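Local structure of glutathione S-transferase domain (Xanthobacter autotrophicus, 4HZ2) at residues N89-L93 / I178-A182; E124-A128 / D149-G154; K134-R138 / L222-L226; G154-L158 / F195-W200. The protein binds glutathione and probably works as a transferase, as other members of the glutathione S-transferase family do. One frame throughout, in Å; residues are numbered along the deposited sequence.

Contact 1. Residues N89-L93 / I178-A182; sequences NAILL and IADLA
Ile178 and Leu92 face each other where helix 178-187 of the all-helical C-terminal domain packs on helix 88-96 of the thioredoxin-like N-terminal domain. The two short segments run nearly antiparallel, at 152°, with axes 10.5 Å apart, a separation that side chains must bridge. Along Ile178, CB comes first, 4.2 Å from Leu92 CB. Its CG2 branch lies near the backbone, 4.0 Å from Leu92 O. CG1 takes the crowded position between backbone N and carbonyl carbon (chi1 58°), and the extended second torsion (chi2 168°) then carries CD1 across the gap. That methyl ends 3.6 Å from Leu93 CD2, the two side chains crossing at about a right angle, and it also meets Leu92 CB at 4.0 Å. A turn further on, Leu92 CD1 rests against Ala182 CB at 3.7 Å. With an alanine in place of Ile178, the loss of CG1, CG2 and CD1 would probably open a gap beside Leu92 and take away the methyl that meets Leu93 CD2. Asn89 contributes by proximity, OD1 lying 3.9 Å from Ala182 CB, while its amide is hydrogen-bonded to Glu119 and Lys36. Behind the interface Asp180 OD2 accepts from Thr177 N, consistent with the N-capping box that starts this helix in glutathione transferases. His113 and Phe117 of the second subunit pack on Leu93 and Asn89. All six touching residues are buried and the bridging groups are apolar apart from Asn89, which implies that apolar packing, rather than polar pairing, carries this part of the domain interface.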
loop_
_atom_site.group_PDB
_atom_site.type_symbol
_atom_site.label_atom_id
_atom_site.label_comp_id
_atom_site.label_asym_id
_atom_site.label_seq_id
_atom_site.Cartn_x
_atom_site.Cartn_y
_atom_site.Cartn_z
ATOM N N ASN B 89 1.022 5.894 -5.609
ATOM C CA ASN B 89 1.660 6.501 -4.454
ATOM C C ASN B 89 3.194 6.576 -4.615
ATOM O O ASN B 89 3.860 7.476 -4.042
ATOM C CB ASN B 89 1.262 5.792 -3.163
ATOM C CG ASN B 89 -0.197 6.082 -2.741
ATOM O OD1 ASN B 89 -0.916 6.840 -3.386
ATOM N ND2 ASN B 89 -0.610 5.485 -1.636
ATOM N N ALA B 90 3.759 5.643 -5.387
ATOM C CA ALA B 90 5.196 5.722 -5.771
ATOM C C ALA B 90 5.409 6.883 -6.723
ATOM O O ALA B 90 6.428 7.565 -6.646
ATOM C CB ALA B 90 5.668 4.410 -6.419
ATOM N N ILE B 91 4.444 7.137 -7.604
ATOM C CA ILE B 91 4.533 8.311 -8.512
ATOM C C ILE B 91 4.475 9.619 -7.696
ATOM O O ILE B 91 5.209 10.581 -7.947
ATOM C CB ILE B 91 3.428 8.256 -9.575
ATOM C CG1 ILE B 91 3.721 7.098 -10.538
ATOM C CG2 ILE B 91 3.310 9.582 -10.350
ATOM C CD1 ILE B 91 2.525 6.627 -11.347
ATOM N N LEU B 92 3.624 9.658 -6.665
ATOM C CA LEU B 92 3.604 10.829 -5.798
ATOM C C LEU B 92 4.959 11.034 -5.135
ATOM O O LEU B 92 5.467 12.146 -5.100
ATOM C CB LEU B 92 2.562 10.678 -4.679
ATOM C CG LEU B 92 1.054 10.837 -5.012
ATOM C CD1 LEU B 92 0.123 10.444 -3.844
ATOM C CD2 LEU B 92 0.742 12.249 -5.582
ATOM N N LEU B 93 5.536 9.966 -4.596
ATOM C CA LEU B 93 6.849 10.048 -3.955
ATOM C C LEU B 93 7.940 10.443 -4.932
ATOM O O LEU B 93 8.880 11.121 -4.559
ATOM C CB LEU B 93 7.205 8.713 -3.278
ATOM C CG LEU B 93 6.450 8.405 -1.979
ATOM C CD1 LEU B 93 6.540 6.904 -1.689
ATOM C CD2 LEU B 93 7.075 9.226 -0.850
ATOM N N ILE B 178 2.078 15.146 0.206
ATOM C CA ILE B 178 1.460 14.108 -0.632
ATOM C C ILE B 178 0.569 13.153 0.171
ATOM O O ILE B 178 -0.243 12.432 -0.420
ATOM C CB ILE B 178 2.497 13.288 -1.428
ATOM C CG1 ILE B 178 3.508 12.606 -0.509
ATOM C CG2 ILE B 178 3.184 14.181 -2.456
ATOM C CD1 ILE B 178 4.363 11.560 -1.228
ATOM N N ALA B 179 0.713 13.115 1.498
ATOM C CA ALA B 179 -0.253 12.316 2.264
ATOM C C ALA B 179 -1.666 12.883 2.069
ATOM O O ALA B 179 -2.616 12.122 1.824
ATOM C CB ALA B 179 0.126 12.287 3.725
ATOM N N ASP B 180 -1.818 14.216 2.152
ATOM C CA ASP B 180 -3.136 14.808 1.906
ATOM C C ASP B 180 -3.607 14.509 0.485
ATOM O O ASP B 180 -4.768 14.183 0.261
ATOM C CB ASP B 180 -3.171 16.312 2.186
ATOM C CG ASP B 180 -2.656 16.648 3.563
ATOM O OD1 ASP B 180 -3.406 16.502 4.577
ATOM O OD2 ASP B 180 -1.465 16.987 3.677
ATOM N N LEU B 181 -2.717 14.657 -0.504
ATOM C CA LEU B 181 -3.103 14.370 -1.888
ATOM C C LEU B 181 -3.586 12.914 -2.051
ATOM O O LEU B 181 -4.628 12.679 -2.671
ATOM C CB LEU B 181 -1.943 14.646 -2.866
ATOM C CG LEU B 181 -1.399 16.077 -2.957
ATOM C CD1 LEU B 181 -0.319 16.218 -4.043
ATOM C CD2 LEU B 181 -2.547 17.059 -3.213
ATOM N N ALA B 182 -2.835 11.960 -1.483
ATOM C CA ALA B 182 -3.156 10.555 -1.654
ATOM C C ALA B 182 -4.550 10.224 -1.117
ATOM O O ALA B 182 -5.279 9.458 -1.740
ATOM C CB ALA B 182 -2.116 9.632 -1.020
#

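Contact 2. Residues E124-A128 / D149-G154; sequences EPYIA and DCATRG
Pro125 reaches Cys150 through its carbonyl, O lying 4.1 Å from SG, and it also marks a kink: the N atoms of residues 125 and 126 have no bond to the preceding turn of helix 107-137. The axis of this kinked segment meets that of segment 149-154 at 117°, with a closest approach of 8.3 Å. Tyr126 follows and carries most of the contact, as a knob set into a hole formed by Asp149, Cys150, Arg153 and Gly154. Its CB is 3.6 Å from Gly154 N. Arg153 CB stands almost exactly over the middle of the ring, 3.5 Å from the centroid and only 4° off the normal, a CH-pi contact. From there the extended chain runs toward the phenol end, where Arg153 CD is 3.4 Å from Tyr126 CZ. The guanidinium tilts 26° from the ring plane, held by its NE, which donates to Asp149 OD1 at 3.2 Å on the syn side, somewhat out of the carboxylate plane, in a bent bond that is part of a salt bridge one turn back. Pro125 CB covers the ring's other face, so the tyrosine is sandwiched. Next, Ile127 is modelled in two conformers; in one, CD1 lies 3.7 Å from Gly154 CA, so this contact is less certain. Toward the dimer interface, Pro125 packs on Tyr121 of the second subunit, whose hydroxyl is hydrogen-bonded to Glu124. Helix 178-187 covers a further side of the kinked segment, with Tyr186, a residue of the glutathione pocket, against Glu124, Ile127 and Ala128.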
loop_
_atom_site.group_PDB
_atom_site.type_symbol
_atom_site.label_atom_id
_atom_site.label_comp_id
_atom_site.label_asym_id
_atom_site.label_seq_id
_atom_site.Cartn_x
_atom_site.Cartn_y
_atom_site.Cartn_z
ATOM N N GLU B 124 -8.403 2.949 0.117
ATOM C CA GLU B 124 -8.677 2.775 -1.317
ATOM C C GLU B 124 -9.532 1.525 -1.628
ATOM O O GLU B 124 -10.496 1.612 -2.397
ATOM C CB GLU B 124 -7.353 2.742 -2.111
ATOM C CG GLU B 124 -7.506 3.122 -3.581
ATOM C CD GLU B 124 -7.771 1.939 -4.483
ATOM O OE1 GLU B 124 -7.969 0.818 -3.963
ATOM O OE2 GLU B 124 -7.809 2.120 -5.715
ATOM N N PRO B 125 -9.178 0.356 -1.058
ATOM C CA PRO B 125 -9.943 -0.851 -1.451
ATOM C C PRO B 125 -11.431 -0.829 -1.108
ATOM O O PRO B 125 -12.174 -1.697 -1.571
ATOM C CB PRO B 125 -9.228 -1.994 -0.691
ATOM C CG PRO B 125 -7.860 -1.452 -0.418
ATOM C CD PRO B 125 -8.049 0.024 -0.159
ATOM N N TYR B 126 -11.859 0.153 -0.316
ATOM C CA TYR B 126 -13.267 0.267 0.089
ATOM C C TYR B 126 -13.946 1.466 -0.539
ATOM O O TYR B 126 -15.057 1.351 -1.074
ATOM C CB TYR B 126 -13.394 0.285 1.621
ATOM C CG TYR B 126 -12.618 -0.868 2.189
ATOM C CD1 TYR B 126 -12.974 -2.190 1.882
ATOM C CD2 TYR B 126 -11.488 -0.652 2.960
ATOM C CE1 TYR B 126 -12.218 -3.260 2.334
ATOM C CE2 TYR B 126 -10.743 -1.713 3.451
ATOM C CZ TYR B 126 -11.101 -3.014 3.124
ATOM O OH TYR B 126 -10.368 -4.057 3.613
ATOM N N ILE B 127 -13.284 2.618 -0.467
ATOM C CA ILE B 127 -13.833 3.881 -0.983
ATOM C C ILE B 127 -13.769 3.925 -2.507
ATOM O O ILE B 127 -14.762 4.184 -3.177
ATOM C CB ILE B 127 -13.088 5.121 -0.417
ATOM C CG1 ILE B 127 -13.031 5.069 1.117
ATOM C CG2 ILE B 127 -13.743 6.418 -0.886
ATOM C CD1 ILE B 127 -14.379 5.192 1.786
ATOM N N ALA B 128 -12.592 3.656 -3.051
ATOM C CA ALA B 128 -12.448 3.702 -4.495
ATOM C C ALA B 128 -13.302 2.604 -5.123
ATOM O O ALA B 128 -13.989 2.827 -6.125
ATOM C CB ALA B 128 -10.997 3.534 -4.874
ATOM N N ASP B 149 -19.526 -4.801 3.086
ATOM C CA ASP B 149 -18.202 -4.813 3.667
ATOM C C ASP B 149 -17.495 -3.485 3.405
ATOM O O ASP B 149 -16.863 -2.920 4.305
ATOM C CB ASP B 149 -17.394 -5.956 3.065
ATOM C CG ASP B 149 -16.083 -6.184 3.793
ATOM O OD1 ASP B 149 -16.120 -6.530 4.996
ATOM O OD2 ASP B 149 -15.015 -6.009 3.160
ATOM N N CYS B 150 -17.610 -2.986 2.172
ATOM C CA CYS B 150 -17.043 -1.685 1.810
ATOM C C CYS B 150 -17.592 -0.573 2.655
ATOM O O CYS B 150 -16.854 0.310 3.084
ATOM C CB CYS B 150 -17.354 -1.330 0.366
ATOM S SG CYS B 150 -16.156 -2.006 -0.786
ATOM N N ALA B 151 -18.900 -0.589 2.859
ATOM C CA ALA B 151 -19.528 0.468 3.623
ATOM C C ALA B 151 -18.954 0.467 5.034
ATOM O O ALA B 151 -18.584 1.512 5.569
ATOM C CB ALA B 151 -21.037 0.300 3.629
ATOM N N THR B 152 -18.861 -0.710 5.635
ATOM C CA THR B 152 -18.336 -0.825 7.000
ATOM C C THR B 152 -16.857 -0.440 7.092
ATOM O O THR B 152 -16.457 0.388 7.928
ATOM C CB THR B 152 -18.569 -2.261 7.531
ATOM O OG1 THR B 152 -19.986 -2.552 7.482
ATOM C CG2 THR B 152 -18.047 -2.401 8.959
ATOM N N ARG B 153 -16.046 -0.962 6.169
ATOM C CA ARG B 153 -14.608 -0.755 6.292
ATOM C C ARG B 153 -14.207 0.635 5.793
ATOM O O ARG B 153 -13.267 1.249 6.324
ATOM C CB ARG B 153 -13.839 -1.873 5.584
ATOM C CG ARG B 153 -14.044 -3.237 6.253
ATOM C CD ARG B 153 -13.254 -4.285 5.485
ATOM N NE ARG B 153 -13.298 -5.590 6.127
ATOM C CZ ARG B 153 -12.554 -5.937 7.173
ATOM N NH1 ARG B 153 -11.688 -5.077 7.707
ATOM N NH2 ARG B 153 -12.678 -7.154 7.688
ATOM N N GLY B 154 -14.919 1.150 4.789
ATOM C CA GLY B 154 -14.706 2.541 4.384
ATOM C C GLY B 154 -15.049 3.520 5.501
ATOM O O GLY B 154 -14.320 4.512 5.726
#

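Contact 3. Residues K134-R138 / L222-L226; sequences KSWLR and LDEIL
Leu226 lies across the indole of Trp136, joining the C-terminal tail to the far end of helix 107-137 in the helical domain of the glutathione S-transferase fold. The tight part is this CH-pi contact: Leu226 CD1 stands 3.5 Å from the centroid of the five-membered ring, 10° off its normal. CD2 continues toward the benzo side, 4.0 Å from Trp136 CE2. The indole is presented by a first torsion that sets CG opposite the backbone N (chi1 -168°), and Leu222 CD1 fills in at its root, 3.9 Å from Trp136 CB. The same methyl is 4.0 Å from Ser135 CB, while Ser135 OG is hydrogen-bonded to Glu192 O. The Trp136 side chain also comes close to Ser31 of the glutathione site and lies about 6 Å from bound glutathione at the nearest atoms.

The solvent side is looser. Arg138, just beyond the helix with positive phi, extends a poorly ordered chain whose NH2 makes a weak, bent hydrogen bond of 3.2 Å to Asp223 OD1, within a salt bridge between exposed groups. The tail itself is turned by one carbonyl: Leu222 O accepts from both Ile225 N (3.1 Å) and Leu226 N (3.0 Å).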
loop_
_atom_site.group_PDB
_atom_site.type_symbol
_atom_site.label_atom_id
_atom_site.label_comp_id
_atom_site.label_asym_id
_atom_site.label_seq_id
_atom_site.Cartn_x
_atom_site.Cartn_y
_atom_site.Cartn_z
ATOM N N LYS B 134 -20.662 1.415 -7.681
ATOM C CA LYS B 134 -21.945 2.151 -7.604
ATOM C C LYS B 134 -22.116 3.217 -8.683
ATOM O O LYS B 134 -23.178 3.335 -9.310
ATOM C CB LYS B 134 -22.089 2.868 -6.272
ATOM C CG LYS B 134 -22.291 1.988 -5.062
ATOM C CD LYS B 134 -22.319 2.876 -3.830
ATOM C CE LYS B 134 -22.479 2.054 -2.571
ATOM N NZ LYS B 134 -23.896 1.620 -2.403
ATOM N N SER B 135 -21.089 4.031 -8.856
ATOM C CA SER B 135 -21.207 5.239 -9.692
ATOM C C SER B 135 -20.506 5.135 -11.049
ATOM O O SER B 135 -20.795 5.914 -11.971
ATOM C CB SER B 135 -20.699 6.448 -8.904
ATOM O OG SER B 135 -21.532 6.672 -7.756
ATOM N N TRP B 136 -19.592 4.186 -11.189
ATOM C CA TRP B 136 -18.885 4.046 -12.462
ATOM C C TRP B 136 -19.539 2.940 -13.295
ATOM O O TRP B 136 -20.040 3.195 -14.394
ATOM C CB TRP B 136 -17.408 3.749 -12.211
ATOM C CG TRP B 136 -16.501 3.861 -13.403
ATOM C CD1 TRP B 136 -16.704 3.333 -14.660
ATOM C CD2 TRP B 136 -15.214 4.504 -13.441
ATOM N NE1 TRP B 136 -15.631 3.627 -15.474
ATOM C CE2 TRP B 136 -14.704 4.344 -14.757
ATOM C CE3 TRP B 136 -14.446 5.211 -12.496
ATOM C CZ2 TRP B 136 -13.449 4.855 -15.144
ATOM C CZ3 TRP B 136 -13.200 5.719 -12.884
ATOM C CH2 TRP B 136 -12.717 5.539 -14.198
ATOM N N LEU B 137 -19.583 1.726 -12.744
ATOM C CA LEU B 137 -20.224 0.603 -13.425
ATOM C C LEU B 137 -21.736 0.627 -13.230
ATOM O O LEU B 137 -22.492 0.261 -14.130
ATOM C CB LEU B 137 -19.683 -0.728 -12.894
ATOM C CG LEU B 137 -18.273 -1.192 -13.247
ATOM C CD1 LEU B 137 -18.048 -2.587 -12.674
ATOM C CD2 LEU B 137 -18.060 -1.188 -14.756
ATOM N N ARG B 138 -22.178 1.049 -12.049
ATOM C CA ARG B 138 -23.593 0.966 -11.688
ATOM C C ARG B 138 -24.010 -0.503 -11.640
ATOM O O ARG B 138 -24.980 -0.923 -12.285
ATOM C CB ARG B 138 -24.456 1.765 -12.662
ATOM C CG ARG B 138 -24.103 3.241 -12.702
ATOM C CD ARG B 138 -24.800 3.929 -13.858
ATOM N NE ARG B 138 -24.318 5.290 -14.053
ATOM C CZ ARG B 138 -24.757 6.097 -15.015
ATOM N NH1 ARG B 138 -25.686 5.669 -15.860
ATOM N NH2 ARG B 138 -24.274 7.325 -15.135
ATOM N N LEU B 222 -18.712 11.715 -11.912
ATOM C CA LEU B 222 -18.639 10.638 -12.910
ATOM C C LEU B 222 -19.777 10.698 -13.914
ATOM O O LEU B 222 -19.573 10.434 -15.099
ATOM C CB LEU B 222 -18.626 9.274 -12.219
ATOM C CG LEU B 222 -17.331 8.913 -11.482
ATOM C CD1 LEU B 222 -17.424 7.489 -10.956
ATOM C CD2 LEU B 222 -16.144 9.076 -12.439
ATOM N N ASP B 223 -20.977 11.048 -13.450
ATOM C CA ASP B 223 -22.130 11.177 -14.334
ATOM C C ASP B 223 -21.908 12.145 -15.492
ATOM O O ASP B 223 -22.597 12.067 -16.501
ATOM C CB ASP B 223 -23.346 11.650 -13.544
ATOM C CG ASP B 223 -24.016 10.529 -12.784
ATOM O OD1 ASP B 223 -23.482 9.397 -12.800
ATOM O OD2 ASP B 223 -25.087 10.777 -12.187
ATOM N N GLU B 224 -20.953 13.059 -15.327
ATOM C CA GLU B 224 -20.722 14.142 -16.288
ATOM C C GLU B 224 -19.545 13.876 -17.188
ATOM O O GLU B 224 -19.359 14.589 -18.178
ATOM C CB GLU B 224 -20.464 15.460 -15.565
ATOM C CG GLU B 224 -21.635 15.903 -14.715
ATOM C CD GLU B 224 -22.921 16.063 -15.522
ATOM O OE1 GLU B 224 -22.858 16.196 -16.783
ATOM O OE2 GLU B 224 -24.000 16.085 -14.885
ATOM N N ILE B 225 -18.703 12.919 -16.818
ATOM C CA ILE B 225 -17.511 12.660 -17.625
ATOM C C ILE B 225 -17.402 11.275 -18.243
ATOM O O ILE B 225 -16.577 11.082 -19.170
ATOM C CB ILE B 225 -16.220 12.993 -16.855
ATOM C CG1 ILE B 225 -16.132 12.131 -15.581
ATOM C CG2 ILE B 225 -16.157 14.494 -16.562
ATOM C CD1 ILE B 225 -14.762 12.164 -14.942
ATOM N N LEU B 226 -18.227 10.335 -17.780
ATOM C CA LEU B 226 -18.209 8.974 -18.296
ATOM C C LEU B 226 -19.264 8.745 -19.369
ATOM O O LEU B 226 -20.376 9.264 -19.266
ATOM C CB LEU B 226 -18.467 7.965 -17.168
ATOM C CG LEU B 226 -17.441 7.820 -16.050
ATOM C CD1 LEU B 226 -17.849 6.645 -15.182
ATOM C CD2 LEU B 226 -16.037 7.613 -16.608
#

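Contact 4. Residues G154-L158 / F195-W200; sequences GAAAL and FDLAQW
Helical residues Ala155 and Leu158 face a turning chain that carries Phe195 and Trp200, and the backbones stay well apart. The nearest CA pairs are Ala155 to Phe195 at 7.8 Å and Leu158 to Trp200 at 7.2 Å. Between its two aromatic residues the 195-200 segment folds into an Asx turn, Ala198 N donating to Asp196 OD1 at 3.0 Å, and a 3-10 turn over 197-199; Trp200 then occupies the N-cap position of helix 201-211. This compact turn brings both rings to the same helix. Leu158 CB sits over the five-membered ring of Trp200, 3.6 Å from its centroid and 12° off the normal, a CH-pi contact. Gln199 CB takes the opposite face, 3.8 Å above the ring plane, and the indole is held between them. At the benzo side Ala155 CB lies 3.9 Å from Trp200 CZ2, while NE1 is hydrogen-bonded to Asp159 OD1, just past the segment. Leu158 CG lies beside the backbone N (chi1 -67°), which sends CD1 on to Phe195 CD1 at 3.7 Å. Phe195 CE1 in turn approaches the backbone, 3.5 Å from Ala155 N, and its CZ lies against the CA of Gly154, where no side chain stands in the way. Replacing Trp200 by a serine would probably leave Asp159 OD1 without its indole donor and open a gap beside Leu158 and Ala155. The contact thus packs the connection between helices 178-187 and 201-211 against helix 144-165: Phe195 also touches Ile127 of helix 107-137, and Leu197 packs on Leu204 and Val207 of helix 201-211.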
loop_
_atom_site.group_PDB
_atom_site.type_symbol
_atom_site.label_atom_id
_atom_site.label_comp_id
_atom_site.label_asym_id
_atom_site.label_seq_id
_atom_site.Cartn_x
_atom_site.Cartn_y
_atom_site.Cartn_z
ATOM N N GLY B 154 -14.919 1.150 4.789
ATOM C CA GLY B 154 -14.706 2.541 4.384
ATOM C C GLY B 154 -15.049 3.520 5.501
ATOM O O GLY B 154 -14.320 4.512 5.726
ATOM N N ALA B 155 -16.168 3.273 6.199
ATOM C CA ALA B 155 -16.525 4.115 7.336
ATOM C C ALA B 155 -15.423 4.069 8.412
ATOM O O ALA B 155 -15.064 5.094 8.972
ATOM C CB ALA B 155 -17.895 3.724 7.910
ATOM N N ALA B 156 -14.867 2.891 8.669
ATOM C CA ALA B 156 -13.758 2.777 9.628
ATOM C C ALA B 156 -12.532 3.617 9.194
ATOM O O ALA B 156 -11.846 4.224 10.029
ATOM C CB ALA B 156 -13.371 1.315 9.855
ATOM N N ALA B 157 -12.260 3.653 7.888
ATOM C CA ALA B 157 -11.083 4.412 7.388
ATOM C C ALA B 157 -11.372 5.904 7.570
ATOM O O ALA B 157 -10.500 6.669 7.990
ATOM C CB ALA B 157 -10.814 4.094 5.928
ATOM N N LEU B 158 -12.613 6.312 7.288
ATOM C CA LEU B 158 -12.994 7.709 7.483
ATOM C C LEU B 158 -12.927 8.072 8.992
ATOM O O LEU B 158 -12.538 9.195 9.351
ATOM C CB LEU B 158 -14.371 8.035 6.860
ATOM C CG LEU B 158 -14.423 7.962 5.328
ATOM C CD1 LEU B 158 -15.850 8.026 4.792
ATOM C CD2 LEU B 158 -13.571 9.077 4.714
ATOM N N PHE B 195 -20.932 7.690 0.717
ATOM C CA PHE B 195 -20.543 8.227 2.019
ATOM C C PHE B 195 -20.930 9.698 2.125
ATOM O O PHE B 195 -20.606 10.507 1.257
ATOM C CB PHE B 195 -19.027 8.072 2.289
ATOM C CG PHE B 195 -18.590 6.647 2.459
ATOM C CD1 PHE B 195 -18.771 5.981 3.672
ATOM C CD2 PHE B 195 -18.008 5.965 1.406
ATOM C CE1 PHE B 195 -18.368 4.660 3.816
ATOM C CE2 PHE B 195 -17.588 4.662 1.539
ATOM C CZ PHE B 195 -17.781 3.995 2.743
ATOM N N ASP B 196 -21.620 10.047 3.197
ATOM C CA ASP B 196 -22.005 11.436 3.415
ATOM C C ASP B 196 -20.990 12.111 4.344
ATOM O O ASP B 196 -20.962 11.858 5.540
ATOM C CB ASP B 196 -23.426 11.488 3.964
ATOM C CG ASP B 196 -23.840 12.883 4.394
ATOM O OD1 ASP B 196 -23.123 13.855 4.075
ATOM O OD2 ASP B 196 -24.887 13.005 5.058
ATOM N N LEU B 197 -20.126 12.950 3.790
ATOM C CA LEU B 197 -19.031 13.526 4.569
ATOM C C LEU B 197 -19.486 14.462 5.672
ATOM O O LEU B 197 -18.697 14.771 6.561
ATOM C CB LEU B 197 -18.014 14.240 3.684
ATOM C CG LEU B 197 -17.193 13.319 2.788
ATOM C CD1 LEU B 197 -16.121 14.159 2.144
ATOM C CD2 LEU B 197 -16.577 12.174 3.589
ATOM N N ALA B 198 -20.751 14.890 5.632
ATOM C CA ALA B 198 -21.304 15.687 6.721
ATOM C C ALA B 198 -21.211 14.912 8.025
ATOM O O ALA B 198 -21.163 15.515 9.102
ATOM C CB ALA B 198 -22.752 16.097 6.431
ATOM N N GLN B 199 -21.195 13.583 7.931
ATOM C CA GLN B 199 -21.053 12.731 9.121
ATOM C C GLN B 199 -19.612 12.608 9.639
ATOM O O GLN B 199 -19.380 12.017 10.719
ATOM C CB GLN B 199 -21.617 11.337 8.847
ATOM C CG GLN B 199 -23.052 11.358 8.373
ATOM C CD GLN B 199 -23.955 12.030 9.385
ATOM O OE1 GLN B 199 -24.646 12.995 9.066
ATOM N NE2 GLN B 199 -23.922 11.545 10.627
ATOM N N TRP B 200 -18.656 13.147 8.875
ATOM C CA TRP B 200 -17.249 13.222 9.278
ATOM C C TRP B 200 -16.800 14.667 9.093
ATOM O O TRP B 200 -16.056 14.983 8.159
ATOM C CB TRP B 200 -16.366 12.288 8.416
ATOM C CG TRP B 200 -16.641 10.810 8.682
ATOM C CD1 TRP B 200 -16.044 10.031 9.629
ATOM C CD2 TRP B 200 -17.588 9.962 8.000
ATOM N NE1 TRP B 200 -16.557 8.744 9.589
ATOM C CE2 TRP B 200 -17.498 8.672 8.591
ATOM C CE3 TRP B 200 -18.499 10.161 6.945
ATOM C CZ2 TRP B 200 -18.292 7.584 8.168
ATOM C CZ3 TRP B 200 -19.281 9.067 6.510
ATOM C CH2 TRP B 200 -19.165 7.792 7.130
#

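In the fold
From the N terminus, helix 88-96 of the thioredoxin-like domain opens contact 1, whose loop closes only at helix 178-187 and so spans both domains. Contact 2 lies wholly within that span, pairing helices 107-137 and 144-165. Contact 3 starts farther along helix 107-137 and closes at the C-terminal tail, crossing contacts 1 and 2 but enclosing contact 4. Contact 4 crosses contact 1 and follows contact 2 in series; they share Gly154 and touch, Cys150 O lying 3.8 Å from Phe195 CZ. Contact 1 therefore joins the domains, whereas the other three pack helices, a connection and the tail together within the C-terminal domain. Contacts 1 and 2 also reach the second subunit.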